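Local structure of glutathione S-transferase (Burkholderia xenovorans, 2DSA) at residues Y5-C10 and L27-L32; S11-I16 and D155-V160; A124-L129 and V168-S173. The protein reductively dechlorinates polychlorinated biphenyl metabolites and probably has glutathione transferase activity. One frame throughout, in Å; residues are numbered along the deposited sequence.

The three contacts illustrate how one small fold changes its chemistry from site to core to surface. Contact 1 lies wholly in the thioredoxin-like N-terminal domain, where paired backbones hold a loop against the bound glutathione. Contact 2, whose centre lies about 3 Å from the centre of the chain, joins the two domains by buried aliphatic packing between helices 12-21 and 153-163. It touches contact 1, since S11 OG is probably hydrogen-bonded to S6 N and the two segments 5-10 and 11-16 are continuous. Contact 3 is confined to the helical C-terminal domain, nearer its surface, and relies on one arginine gripping a loop carbonyl beside a small apolar patch.

Contact 1: Y5-C10 and L27-L32; sequences YSPGAC and LVQVDL. With HPX ((2Z,4E)-2-hydroxy-6-oxo-6-phenylhexa-2,4-dienoic acid), chain F; GSH (glutathione), chain E.
The thioredoxin-like half of a glutathione S-transferase places its active-site loop after the first strand, and here Y5-C10 leaves strand 2-5 alongside the parallel neighbour L27-L32. Two backbone bonds set the register on Q29: Y5 N donates to V28 O, and V30 N to Y5 O at 2.8 Å. The second donor lies nearly on the line of the Y5 carbonyl, which also receives a CA-H...O contact from Q29.

With CG between its backbone N and carbonyl carbon (chi1 87°), the Y5 ring swings out across strand 26-31, its CE2 side close to Q29. L27 sets CD2 over one face of it in a CH-pi contact, 4.3 Å from the centroid and displaced toward the rim, while L27 CB meets Y5 CE2. Q29, extended beyond CG, runs past the same ring with its amide plane 36° from the ring plane and brings NE2 to within 3.6 Å of P7 CD.

Beyond P7 the chain reverses in a type II turn from S6 to A9, closed by A9 N to S6 O. G8 takes the positive phi, and the HPX phenyl ring lies close, with HPX CB2 3.5 Å from G8 C. The G8 amide and carbonyl are held by E198 and W164.

L32 lies between loop and ligand: its CD1 packs on S6 CB at 3.7 Å, whereas its CD2 faces the glutathione, which is also hydrogen-bonded to E65, V52 and G66, and to E104 of the second subunit. C10 SG stands 3.0 Å from the glutathione sulfur SG2.

Contact 2: S11-I16 and D155-V160; sequences SLSPHI and DIYLFV
I16 and I156 make the closest apolar contact between the two helices, with CG2 against CG2 at 3.5 Å as their side chains lie alongside each other, pointing opposite ways. V160 CG2 is the other focus. V160 CG2 lies 3.8 Å from L12 CG and also meets I16 CD1 and the backbone N of S13, so that one methyl touches L12, S13 and I16 together. The CD1 end of I16 also reaches F159 CD2, more loosely, at 4.2 Å.

Across the interface the polar atoms of S13 meet carbon. S13, whose CA is 5.1 Å from that of Y157, offers a small side chain where the backbones come nearest. Its OG, anti to the backbone N (chi1 173°), rests 3.5 Å from Y157 CA, and its carbonyl O abuts I156 CG2. Y157 contributes its CB and the inner part of its ring, while its hydroxyl is hydrogen-bonded to H106, a residue of both ligand pockets.

The short helical segments run roughly antiparallel, their axes 138° apart in direction and 8.7 Å at closest approach. Such buried helix-to-helix packing forms part of the interdomain interface of the glutathione S-transferase fold, joining the thioredoxin-like domain to the all-helical one.

Contact 3: A124-L129 and V168-S173; sequences AVRQSL and VNIDLS
R126 reaches across from helix 119-139 and takes hold of the loop at a single atom, V168 O. R126 NH2 donates to V168 O at 2.8 Å with an N-H...O angle of 146°, and R126 NH1 adds a weak bond to the same atom. The carbonyl oxygen thus sits at the guanidinium edge, near the plane though tilted 19° out of it, and is shared by both terminal nitrogens. An arginine chain extended from CG to NE spans the distance, for even the nearest CA atoms, those of R126 and I170, are 8.4 Å apart.

Beside this bond lies the packed side. I170 brings CG1 obliquely to R126 NH1, at 3.7 Å, and I170 sends CD1 on to L129 CD1 at 4.0 Å, the two side chains crossing at about a right angle. In the all-helical C-terminal domain of this glutathione S-transferase, the loop joins helices 153-163 and 176-186, and F109 of helix 89-109 backs the same apolar patch by touching L129, V168 and I170.

Toward solvent the association thins. N169 is exposed, and N169 O remains 3.9 Å from R126 NH1. Farther along, exposed D171 and S173 turn to each other instead of the helix. At the start of the helical segment, A124 packs on W121 of the second subunit.

Contact 1: Y5-C10 and L27-L32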
ATOM      1  N   TYR A   5      17.853   7.462   0.443  1.00 38.15           N
ATOM      2  CA  TYR A   5      17.031   8.225   1.359  1.00 39.35           C
ATOM      3  C   TYR A   5      17.075   9.720   1.084  1.00 39.59           C
ATOM      4  O   TYR A   5      17.974  10.208   0.406  1.00 39.86           O
ATOM      5  CB  TYR A   5      17.455   7.938   2.803  1.00 39.86           C
ATOM      6  CG  TYR A   5      18.587   8.808   3.324  1.00 41.49           C
ATOM      7  CD1 TYR A   5      18.350   9.794   4.280  1.00 42.19           C
ATOM      8  CD2 TYR A   5      19.898   8.634   2.867  1.00 42.01           C
ATOM      9  CE1 TYR A   5      19.387  10.592   4.758  1.00 43.10           C
ATOM     10  CE2 TYR A   5      20.934   9.427   3.342  1.00 41.23           C
ATOM     11  CZ  TYR A   5      20.671  10.397   4.280  1.00 41.36           C
ATOM     12  OH  TYR A   5      21.701  11.174   4.750  1.00 42.98           O
ATOM     13  N   SER A   6      16.084  10.434   1.607  1.00 40.30           N
ATOM     14  CA  SER A   6      16.155  11.886   1.738  1.00 41.14           C
ATOM     15  C   SER A   6      15.797  12.222   3.175  1.00 41.18           C
ATOM     16  O   SER A   6      14.850  11.643   3.722  1.00 40.93           O
ATOM     17  CB  SER A   6      15.231  12.591   0.741  1.00 41.76           C
ATOM     18  OG  SER A   6      15.410  14.009   0.782  1.00 43.87           O
ATOM     19  N   PRO A   7      16.595  13.105   3.826  1.00 41.48           N
ATOM     20  CA  PRO A   7      16.378  13.386   5.256  1.00 41.13           C
ATOM     21  C   PRO A   7      14.915  13.685   5.583  1.00 41.12           C
ATOM     22  O   PRO A   7      14.308  14.572   4.965  1.00 41.18           O
ATOM     23  CB  PRO A   7      17.253  14.622   5.510  1.00 41.20           C
ATOM     24  CG  PRO A   7      18.358  14.492   4.534  1.00 41.63           C
ATOM     25  CD  PRO A   7      17.747  13.860   3.289  1.00 41.26           C
ATOM     26  N   GLY A   8      14.354  12.918   6.514  1.00 40.60           N
ATOM     27  CA  GLY A   8      13.009  13.174   7.026  1.00 40.42           C
ATOM     28  C   GLY A   8      11.872  12.632   6.179  1.00 39.74           C
ATOM     29  O   GLY A   8      10.729  12.597   6.635  1.00 40.14           O
ATOM     30  N   ALA A   9      12.185  12.206   4.952  1.00 38.92           N
ATOM     31  CA  ALA A   9      11.211  11.598   4.046  1.00 37.97           C
ATOM     32  C   ALA A   9      10.810  10.226   4.550  1.00 37.93           C
ATOM     33  O   ALA A   9      11.322   9.756   5.575  1.00 38.24           O
ATOM     34  CB  ALA A   9      11.784  11.503   2.638  1.00 38.15           C
ATOM     35  N   CYS A  10       9.902   9.567   3.835  1.00 37.04           N
ATOM     36  CA  CYS A  10       9.387   8.267   4.286  1.00 36.78           C
ATOM     37  C   CYS A  10      10.472   7.189   4.388  1.00 35.75           C
ATOM     38  O   CYS A  10      10.254   6.167   5.029  1.00 35.47           O
ATOM     39  CB  CYS A  10       8.256   7.777   3.376  1.00 36.67           C
ATOM     40  SG  CYS A  10       8.736   7.614   1.635  1.00 38.18           S
ATOM     41  N   LEU A  27      23.954   4.461   3.917  1.00 39.13           N
ATOM     42  CA  LEU A  27      23.005   5.495   3.502  1.00 39.43           C
ATOM     43  C   LEU A  27      23.502   6.204   2.252  1.00 39.46           C
ATOM     44  O   LEU A  27      24.671   6.618   2.183  1.00 38.82           O
ATOM     45  CB  LEU A  27      22.778   6.526   4.610  1.00 39.42           C
ATOM     46  CG  LEU A  27      22.025   6.074   5.853  1.00 39.98           C
ATOM     47  CD1 LEU A  27      22.159   7.123   6.941  1.00 40.87           C
ATOM     48  CD2 LEU A  27      20.557   5.810   5.508  1.00 38.03           C
ATOM     49  N   VAL A  28      22.625   6.314   1.259  1.00 39.06           N
ATOM     50  CA  VAL A  28      22.943   7.041   0.042  1.00 39.20           C
ATOM     51  C   VAL A  28      21.889   8.117  -0.124  1.00 40.02           C
ATOM     52  O   VAL A  28      20.715   7.822  -0.403  1.00 39.87           O
ATOM     53  CB  VAL A  28      22.999   6.131  -1.238  1.00 39.05           C
ATOM     54  CG1 VAL A  28      23.336   6.974  -2.466  1.00 38.90           C
ATOM     55  CG2 VAL A  28      24.009   4.997  -1.085  1.00 39.05           C
ATOM     56  N   GLN A  29      22.306   9.367   0.059  1.00 40.82           N
ATOM     57  CA  GLN A  29      21.392  10.499  -0.014  1.00 41.60           C
ATOM     58  C   GLN A  29      20.968  10.779  -1.443  1.00 41.94           C
ATOM     59  O   GLN A  29      21.757  10.646  -2.379  1.00 42.29           O
ATOM     60  CB  GLN A  29      22.014  11.735   0.631  1.00 41.43           C
ATOM     61  CG  GLN A  29      21.007  12.799   1.028  1.00 41.72           C
ATOM     62  CD  GLN A  29      21.639  13.992   1.735  1.00 42.13           C
ATOM     63  OE1 GLN A  29      22.792  13.942   2.166  1.00 43.91           O
ATOM     64  NE2 GLN A  29      20.878  15.069   1.857  1.00 43.33           N
ATOM     65  N   VAL A  30      19.707  11.152  -1.605  1.00 42.75           N
ATOM     66  CA  VAL A  30      19.159  11.459  -2.917  1.00 43.15           C
ATOM     67  C   VAL A  30      18.645  12.893  -2.879  1.00 43.88           C
ATOM     68  O   VAL A  30      17.928  13.270  -1.948  1.00 43.89           O
ATOM     69  CB  VAL A  30      18.021  10.463  -3.311  1.00 43.05           C
ATOM     70  CG1 VAL A  30      17.360  10.860  -4.640  1.00 42.55           C
ATOM     71  CG2 VAL A  30      18.556   9.023  -3.379  1.00 42.71           C
ATOM     72  N   ASP A  31      19.043  13.693  -3.869  1.00 44.67           N
ATOM     73  CA  ASP A  31      18.469  15.027  -4.042  1.00 45.71           C
ATOM     74  C   ASP A  31      17.148  14.883  -4.790  1.00 45.56           C
ATOM     75  O   ASP A  31      17.136  14.642  -5.994  1.00 45.70           O
ATOM     76  CB  ASP A  31      19.441  15.960  -4.791  1.00 46.09           C
ATOM     77  CG  ASP A  31      18.941  17.416  -4.859  1.00 48.59           C
ATOM     78  OD1 ASP A  31      17.813  17.673  -5.350  1.00 52.21           O
ATOM     79  OD2 ASP A  31      19.689  18.316  -4.429  1.00 52.39           O
ATOM     80  N   LEU A  32      16.040  15.035  -4.080  1.00 45.70           N
ATOM     81  CA  LEU A  32      14.720  14.828  -4.685  1.00 46.34           C
ATOM     82  C   LEU A  32      14.299  15.906  -5.697  1.00 47.21           C
ATOM     83  O   LEU A  32      13.351  15.695  -6.468  1.00 47.76           O
ATOM     84  CB  LEU A  32      13.638  14.635  -3.606  1.00 45.84           C
ATOM     85  CG  LEU A  32      13.748  13.420  -2.667  1.00 45.13           C
ATOM     86  CD1 LEU A  32      12.615  13.420  -1.670  1.00 45.03           C
ATOM     87  CD2 LEU A  32      13.780  12.098  -3.439  1.00 44.85           C
TER
HETATM   88  CB3 HPX F1225      11.187  16.511   6.252  0.50 39.45           C
HETATM   89  CB4 HPX F1225      10.095  16.809   7.063  0.50 40.28           C
HETATM   90  CB5 HPX F1225       8.805  16.466   6.650  0.50 40.07           C
HETATM   91  CB6 HPX F1225       8.619  15.822   5.430  0.50 39.39           C
HETATM   92  CB1 HPX F1225       9.708  15.524   4.622  0.50 39.30           C
HETATM   93  CB2 HPX F1225      10.992  15.870   5.033  0.50 39.03           C
HETATM   94  CA6 HPX F1225       9.512  14.843   3.302  0.50 39.54           C
HETATM   95  OA4 HPX F1225      10.372  14.958   2.440  0.50 40.30           O
HETATM   96  CA5 HPX F1225       8.307  14.045   3.015  0.50 39.08           C
HETATM   97  CA4 HPX F1225       7.769  14.167   1.808  0.50 39.47           C
HETATM   98  CA3 HPX F1225       6.576  13.403   1.412  0.50 39.91           C
HETATM   99  CA2 HPX F1225       6.222  13.283   0.126  0.50 40.22           C
HETATM  100  OA3 HPX F1225       6.891  13.845  -0.874  0.50 40.23           O
HETATM  101  CA1 HPX F1225       5.054  12.503  -0.201  0.50 40.46           C
HETATM  102  OA2 HPX F1225       4.847  12.203  -1.396  0.50 41.41           O
HETATM  103  OA1 HPX F1225       4.307  12.154   0.732  0.50 40.90           O
HETATM  104  N1  GSH E1224       4.572   4.468  -3.202  1.00 29.78           N
HETATM  105  CA1 GSH E1224       5.844   4.955  -2.653  1.00 32.53           C
HETATM  106  C1  GSH E1224       6.229   4.181  -1.422  1.00 34.19           C
HETATM  107  O11 GSH E1224       5.348   3.820  -0.605  1.00 34.07           O
HETATM  108  O12 GSH E1224       7.435   3.908  -1.187  1.00 35.23           O
HETATM  109  CB1 GSH E1224       5.807   6.429  -2.265  1.00 32.05           C
HETATM  110  CG1 GSH E1224       7.213   6.925  -1.892  1.00 32.91           C
HETATM  111  CD1 GSH E1224       7.217   8.426  -1.802  1.00 33.10           C
HETATM  112  OE1 GSH E1224       6.007   9.079  -2.007  1.00 33.87           O
HETATM  113  N2  GSH E1224       8.366   9.049  -1.526  1.00 34.22           N
HETATM  114  CA2 GSH E1224       8.531  10.492  -1.455  1.00 36.65           C
HETATM  115  C2  GSH E1224       9.418  11.007  -2.543  1.00 37.88           C
HETATM  116  O2  GSH E1224      10.631  10.383  -2.819  1.00 36.65           O
HETATM  117  CB2 GSH E1224       9.132  10.930  -0.119  1.00 35.30           C
HETATM  118  SG2 GSH E1224       8.023  10.503   1.238  1.00 37.38           S
HETATM  119  N3  GSH E1224       9.006  12.064  -3.214  1.00 40.61           N
HETATM  120  CA3 GSH E1224       8.452  11.934  -4.554  1.00 48.29           C
HETATM  121  C3  GSH E1224       9.384  12.626  -5.490  1.00 51.05           C
HETATM  122  O31 GSH E1224      10.478  13.022  -5.024  1.00 53.87           O
HETATM  123  O32 GSH E1224       9.092  12.804  -6.694  1.00 53.05           O

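Contact 2: S11-I16 and D155-V160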
ATOM      1  N   SER A  11      11.622   7.419   3.744  1.00 34.80           N
ATOM      2  CA  SER A  11      12.771   6.518   3.822  1.00 33.93           C
ATOM      3  C   SER A  11      13.331   6.402   5.229  1.00 33.28           C
ATOM      4  O   SER A  11      14.084   5.473   5.529  1.00 33.29           O
ATOM      5  CB  SER A  11      13.872   6.946   2.859  1.00 34.22           C
ATOM      6  OG  SER A  11      13.995   8.344   2.821  1.00 33.03           O
ATOM      7  N   LEU A  12      12.934   7.330   6.099  1.00 33.17           N
ATOM      8  CA  LEU A  12      13.313   7.284   7.498  1.00 32.75           C
ATOM      9  C   LEU A  12      12.747   6.016   8.147  1.00 32.56           C
ATOM     10  O   LEU A  12      13.278   5.534   9.149  1.00 33.04           O
ATOM     11  CB  LEU A  12      12.843   8.559   8.211  1.00 32.57           C
ATOM     12  CG  LEU A  12      12.982   8.684   9.744  1.00 33.81           C
ATOM     13  CD1 LEU A  12      14.446   8.569  10.250  1.00 33.05           C
ATOM     14  CD2 LEU A  12      12.328   9.968  10.238  1.00 32.75           C
ATOM     15  N   SER A  13      11.671   5.483   7.560  1.00 31.67           N
ATOM     16  CA  SER A  13      11.043   4.250   8.038  1.00 31.27           C
ATOM     17  C   SER A  13      11.920   2.989   7.860  1.00 31.02           C
ATOM     18  O   SER A  13      12.214   2.322   8.853  1.00 31.54           O
ATOM     19  CB  SER A  13       9.650   4.073   7.403  1.00 30.70           C
ATOM     20  OG  SER A  13       9.104   2.808   7.738  1.00 30.81           O
ATOM     21  N   PRO A  14      12.297   2.625   6.612  1.00 31.16           N
ATOM     22  CA  PRO A  14      13.327   1.580   6.517  1.00 31.83           C
ATOM     23  C   PRO A  14      14.637   1.900   7.249  1.00 32.24           C
ATOM     24  O   PRO A  14      15.217   0.996   7.844  1.00 32.19           O
ATOM     25  CB  PRO A  14      13.572   1.416   5.004  1.00 31.98           C
ATOM     26  CG  PRO A  14      12.746   2.456   4.311  1.00 32.00           C
ATOM     27  CD  PRO A  14      11.770   3.017   5.285  1.00 31.04           C
ATOM     28  N   HIS A  15      15.088   3.155   7.224  1.00 32.65           N
ATOM     29  CA  HIS A  15      16.274   3.561   8.005  1.00 33.30           C
ATOM     30  C   HIS A  15      16.155   3.089   9.460  1.00 33.47           C
ATOM     31  O   HIS A  15      16.997   2.342   9.949  1.00 33.94           O
ATOM     32  CB  HIS A  15      16.463   5.083   7.950  1.00 33.23           C
ATOM     33  CG  HIS A  15      17.759   5.564   8.534  1.00 34.96           C
ATOM     34  ND1 HIS A  15      18.201   6.858   8.381  1.00 35.23           N
ATOM     35  CD2 HIS A  15      18.712   4.923   9.258  1.00 35.29           C
ATOM     36  CE1 HIS A  15      19.360   7.001   9.001  1.00 36.71           C
ATOM     37  NE2 HIS A  15      19.693   5.840   9.538  1.00 35.67           N
ATOM     38  N   ILE A  16      15.095   3.506  10.147  1.00 33.81           N
ATOM     39  CA  ILE A  16      14.858   3.064  11.527  1.00 33.16           C
ATOM     40  C   ILE A  16      14.790   1.537  11.626  1.00 32.78           C
ATOM     41  O   ILE A  16      15.342   0.961  12.559  1.00 33.17           O
ATOM     42  CB  ILE A  16      13.569   3.710  12.127  1.00 33.20           C
ATOM     43  CG1 ILE A  16      13.778   5.209  12.387  1.00 33.22           C
ATOM     44  CG2 ILE A  16      13.141   3.012  13.421  1.00 32.42           C
ATOM     45  CD1 ILE A  16      12.439   6.019  12.545  1.00 32.65           C
ATOM     46  N   ASP A 155       4.497   0.159  13.162  1.00 30.85           N
ATOM     47  CA  ASP A 155       4.640   1.229  14.137  1.00 31.41           C
ATOM     48  C   ASP A 155       5.721   2.212  13.738  1.00 31.46           C
ATOM     49  O   ASP A 155       5.584   3.419  13.966  1.00 32.01           O
ATOM     50  CB  ASP A 155       4.963   0.643  15.510  1.00 30.89           C
ATOM     51  CG  ASP A 155       3.867  -0.256  16.027  1.00 31.60           C
ATOM     52  OD1 ASP A 155       4.133  -1.471  16.228  1.00 32.53           O
ATOM     53  OD2 ASP A 155       2.734   0.245  16.219  1.00 30.66           O
ATOM     54  N   ILE A 156       6.797   1.690  13.157  1.00 30.96           N
ATOM     55  CA  ILE A 156       7.895   2.519  12.669  1.00 30.85           C
ATOM     56  C   ILE A 156       7.417   3.381  11.503  1.00 30.75           C
ATOM     57  O   ILE A 156       7.682   4.574  11.464  1.00 30.68           O
ATOM     58  CB  ILE A 156       9.124   1.657  12.248  1.00 30.32           C
ATOM     59  CG1 ILE A 156       9.729   0.965  13.471  1.00 30.75           C
ATOM     60  CG2 ILE A 156      10.163   2.508  11.561  1.00 29.66           C
ATOM     61  CD1 ILE A 156      10.614  -0.240  13.143  1.00 30.68           C
ATOM     62  N   TYR A 157       6.695   2.770  10.566  1.00 31.20           N
ATOM     63  CA  TYR A 157       6.158   3.506   9.441  1.00 31.40           C
ATOM     64  C   TYR A 157       5.196   4.588   9.960  1.00 31.83           C
ATOM     65  O   TYR A 157       5.318   5.754   9.582  1.00 31.53           O
ATOM     66  CB  TYR A 157       5.481   2.544   8.464  1.00 31.06           C
ATOM     67  CG  TYR A 157       5.096   3.114   7.118  1.00 30.18           C
ATOM     68  CD1 TYR A 157       5.622   4.323   6.661  1.00 30.94           C
ATOM     69  CD2 TYR A 157       4.237   2.415   6.276  1.00 29.77           C
ATOM     70  CE1 TYR A 157       5.276   4.832   5.423  1.00 29.98           C
ATOM     71  CE2 TYR A 157       3.889   2.914   5.027  1.00 30.05           C
ATOM     72  CZ  TYR A 157       4.407   4.126   4.614  1.00 30.26           C
ATOM     73  OH  TYR A 157       4.077   4.633   3.391  1.00 31.28           O
ATOM     74  N   LEU A 158       4.264   4.207  10.832  1.00 32.34           N
ATOM     75  CA  LEU A 158       3.310   5.179  11.417  1.00 32.78           C
ATOM     76  C   LEU A 158       4.010   6.355  12.098  1.00 32.99           C
ATOM     77  O   LEU A 158       3.671   7.523  11.857  1.00 33.05           O
ATOM     78  CB  LEU A 158       2.345   4.498  12.396  1.00 32.76           C
ATOM     79  CG  LEU A 158       1.304   5.393  13.098  1.00 32.31           C
ATOM     80  CD1 LEU A 158       0.396   6.122  12.090  1.00 29.47           C
ATOM     81  CD2 LEU A 158       0.472   4.554  14.049  1.00 32.95           C
ATOM     82  N   PHE A 159       5.002   6.044  12.924  1.00 33.35           N
ATOM     83  CA  PHE A 159       5.783   7.063  13.617  1.00 33.80           C
ATOM     84  C   PHE A 159       6.391   8.104  12.671  1.00 34.12           C
ATOM     85  O   PHE A 159       6.420   9.302  12.984  1.00 34.54           O
ATOM     86  CB  PHE A 159       6.878   6.389  14.451  1.00 34.10           C
ATOM     87  CG  PHE A 159       7.862   7.347  15.039  1.00 34.46           C
ATOM     88  CD1 PHE A 159       7.631   7.924  16.289  1.00 35.51           C
ATOM     89  CD2 PHE A 159       9.032   7.683  14.343  1.00 34.65           C
ATOM     90  CE1 PHE A 159       8.536   8.821  16.828  1.00 33.43           C
ATOM     91  CE2 PHE A 159       9.948   8.573  14.885  1.00 33.59           C
ATOM     92  CZ  PHE A 159       9.706   9.137  16.120  1.00 33.73           C
ATOM     93  N   VAL A 160       6.864   7.656  11.511  1.00 34.17           N
ATOM     94  CA  VAL A 160       7.510   8.553  10.558  1.00 34.17           C
ATOM     95  C   VAL A 160       6.500   9.510   9.894  1.00 34.72           C
ATOM     96  O   VAL A 160       6.739  10.718   9.811  1.00 34.69           O
ATOM     97  CB  VAL A 160       8.324   7.770   9.508  1.00 33.86           C
ATOM     98  CG1 VAL A 160       8.737   8.671   8.323  1.00 33.40           C
ATOM     99  CG2 VAL A 160       9.559   7.116  10.168  1.00 33.89           C
TER

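Contact 3: A124-L129 and V168-S173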
ATOM      1  N   ALA A 124      -9.477  18.969   1.429  1.00 61.97           N
ATOM      2  CA  ALA A 124     -10.086  17.644   1.321  1.00 60.74           C
ATOM      3  C   ALA A 124      -9.228  16.609   2.036  1.00 59.87           C
ATOM      4  O   ALA A 124      -9.722  15.812   2.840  1.00 59.80           O
ATOM      5  CB  ALA A 124     -10.262  17.262  -0.135  1.00 60.70           C
ATOM      6  N   VAL A 125      -7.935  16.653   1.732  1.00 58.45           N
ATOM      7  CA  VAL A 125      -6.939  15.758   2.290  1.00 57.33           C
ATOM      8  C   VAL A 125      -6.813  15.911   3.814  1.00 56.59           C
ATOM      9  O   VAL A 125      -6.691  14.915   4.528  1.00 56.40           O
ATOM     10  CB  VAL A 125      -5.593  15.944   1.529  1.00 57.39           C
ATOM     11  CG1 VAL A 125      -4.450  16.317   2.453  1.00 57.00           C
ATOM     12  CG2 VAL A 125      -5.293  14.731   0.672  1.00 57.00           C
ATOM     13  N   ARG A 126      -6.876  17.149   4.307  1.00 55.64           N
ATOM     14  CA  ARG A 126      -6.849  17.410   5.751  1.00 54.88           C
ATOM     15  C   ARG A 126      -8.053  16.795   6.460  1.00 54.10           C
ATOM     16  O   ARG A 126      -7.952  16.364   7.605  1.00 53.96           O
ATOM     17  CB  ARG A 126      -6.754  18.912   6.043  1.00 54.81           C
ATOM     18  CG  ARG A 126      -5.339  19.459   5.923  1.00 55.11           C
ATOM     19  CD  ARG A 126      -5.274  20.967   6.150  1.00 55.51           C
ATOM     20  NE  ARG A 126      -3.948  21.500   5.830  1.00 56.19           N
ATOM     21  CZ  ARG A 126      -2.945  21.604   6.699  1.00 56.03           C
ATOM     22  NH1 ARG A 126      -3.102  21.220   7.965  1.00 55.78           N
ATOM     23  NH2 ARG A 126      -1.783  22.099   6.301  1.00 55.59           N
ATOM     24  N   GLN A 127      -9.178  16.746   5.754  1.00 53.22           N
ATOM     25  CA  GLN A 127     -10.416  16.175   6.273  1.00 52.72           C
ATOM     26  C   GLN A 127     -10.359  14.651   6.300  1.00 51.44           C
ATOM     27  O   GLN A 127     -10.802  14.022   7.284  1.00 50.82           O
ATOM     28  CB  GLN A 127     -11.609  16.653   5.429  1.00 53.09           C
ATOM     29  CG  GLN A 127     -12.859  16.975   6.238  1.00 56.02           C
ATOM     30  CD  GLN A 127     -12.565  17.828   7.480  1.00 59.64           C
ATOM     31  OE1 GLN A 127     -12.865  17.421   8.609  1.00 60.87           O
ATOM     32  NE2 GLN A 127     -11.958  19.005   7.274  1.00 59.71           N
ATOM     33  N   SER A 128      -9.829  14.072   5.214  1.00 50.12           N
ATOM     34  CA  SER A 128      -9.568  12.622   5.118  1.00 49.12           C
ATOM     35  C   SER A 128      -8.675  12.185   6.265  1.00 47.69           C
ATOM     36  O   SER A 128      -8.963  11.200   6.938  1.00 47.54           O
ATOM     37  CB  SER A 128      -8.894  12.253   3.789  1.00 49.08           C
ATOM     38  OG  SER A 128      -9.655  12.689   2.674  1.00 50.21           O
ATOM     39  N   LEU A 129      -7.603  12.940   6.485  1.00 46.71           N
ATOM     40  CA  LEU A 129      -6.644  12.658   7.552  1.00 45.97           C
ATOM     41  C   LEU A 129      -7.235  12.761   8.949  1.00 45.68           C
ATOM     42  O   LEU A 129      -6.930  11.939   9.814  1.00 45.24           O
ATOM     43  CB  LEU A 129      -5.420  13.572   7.438  1.00 45.79           C
ATOM     44  CG  LEU A 129      -4.353  13.130   6.434  1.00 45.28           C
ATOM     45  CD1 LEU A 129      -3.347  14.249   6.237  1.00 43.51           C
ATOM     46  CD2 LEU A 129      -3.668  11.826   6.892  1.00 43.15           C
ATOM     47  N   VAL A 168       3.601  20.397   8.366  1.00 53.39           N
ATOM     48  CA  VAL A 168       2.420  20.790   7.599  1.00 53.51           C
ATOM     49  C   VAL A 168       1.296  21.275   8.521  1.00 53.66           C
ATOM     50  O   VAL A 168       0.123  21.289   8.138  1.00 53.28           O
ATOM     51  CB  VAL A 168       1.909  19.655   6.663  1.00 53.52           C
ATOM     52  CG1 VAL A 168       2.840  19.469   5.476  1.00 53.27           C
ATOM     53  CG2 VAL A 168       1.706  18.344   7.429  1.00 53.37           C
ATOM     54  N   ASN A 169       1.679  21.666   9.739  1.00 54.24           N
ATOM     55  CA  ASN A 169       0.778  22.311  10.721  1.00 54.77           C
ATOM     56  C   ASN A 169      -0.427  21.482  11.166  1.00 54.76           C
ATOM     57  O   ASN A 169      -1.487  22.042  11.467  1.00 55.16           O
ATOM     58  CB  ASN A 169       0.332  23.719  10.248  1.00 54.94           C
ATOM     59  CG  ASN A 169       1.506  24.611   9.866  1.00 55.72           C
ATOM     60  OD1 ASN A 169       2.343  24.954  10.709  1.00 56.57           O
ATOM     61  ND2 ASN A 169       1.581  24.980   8.585  1.00 55.93           N
ATOM     62  N   ILE A 170      -0.262  20.159  11.216  1.00 54.61           N
ATOM     63  CA  ILE A 170      -1.314  19.271  11.737  1.00 54.11           C
ATOM     64  C   ILE A 170      -1.164  19.082  13.241  1.00 53.78           C
ATOM     65  O   ILE A 170      -0.129  18.599  13.745  1.00 54.00           O
ATOM     66  CB  ILE A 170      -1.391  17.900  11.000  1.00 54.37           C
ATOM     67  CG1 ILE A 170      -1.823  18.112   9.547  1.00 53.87           C
ATOM     68  CG2 ILE A 170      -2.372  16.957  11.706  1.00 54.48           C
ATOM     69  CD1 ILE A 170      -1.513  16.964   8.611  1.00 52.92           C
ATOM     70  N   ASP A 171      -2.206  19.496  13.950  1.00 52.88           N
ATOM     71  CA  ASP A 171      -2.255  19.385  15.391  1.00 51.89           C
ATOM     72  C   ASP A 171      -2.746  17.991  15.745  1.00 50.57           C
ATOM     73  O   ASP A 171      -3.789  17.556  15.260  1.00 49.94           O
ATOM     74  CB  ASP A 171      -3.206  20.445  15.960  1.00 52.41           C
ATOM     75  CG  ASP A 171      -3.043  20.639  17.456  1.00 53.72           C
ATOM     76  OD1 ASP A 171      -3.923  21.287  18.058  1.00 56.00           O
ATOM     77  OD2 ASP A 171      -2.042  20.158  18.037  1.00 54.42           O
ATOM     78  N   LEU A 172      -1.978  17.297  16.578  1.00 49.66           N
ATOM     79  CA  LEU A 172      -2.342  15.953  17.035  1.00 48.54           C
ATOM     80  C   LEU A 172      -2.972  15.988  18.433  1.00 47.60           C
ATOM     81  O   LEU A 172      -3.222  14.946  19.040  1.00 47.45           O
ATOM     82  CB  LEU A 172      -1.123  15.016  16.993  1.00 48.48           C
ATOM     83  CG  LEU A 172      -0.458  14.760  15.630  1.00 48.27           C
ATOM     84  CD1 LEU A 172       0.695  13.804  15.817  1.00 48.64           C
ATOM     85  CD2 LEU A 172      -1.440  14.220  14.581  1.00 46.95           C
ATOM     86  N   SER A 173      -3.242  17.204  18.912  1.00 46.56           N
ATOM     87  CA  SER A 173      -3.870  17.458  20.223  1.00 45.49           C
ATOM     88  C   SER A 173      -5.208  16.736  20.470  1.00 43.92           C
ATOM     89  O   SER A 173      -5.452  16.294  21.592  1.00 43.44           O
ATOM     90  CB  SER A 173      -4.043  18.965  20.450  1.00 45.94           C
ATOM     91  OG  SER A 173      -2.780  19.622  20.516  1.00 47.63           O
TER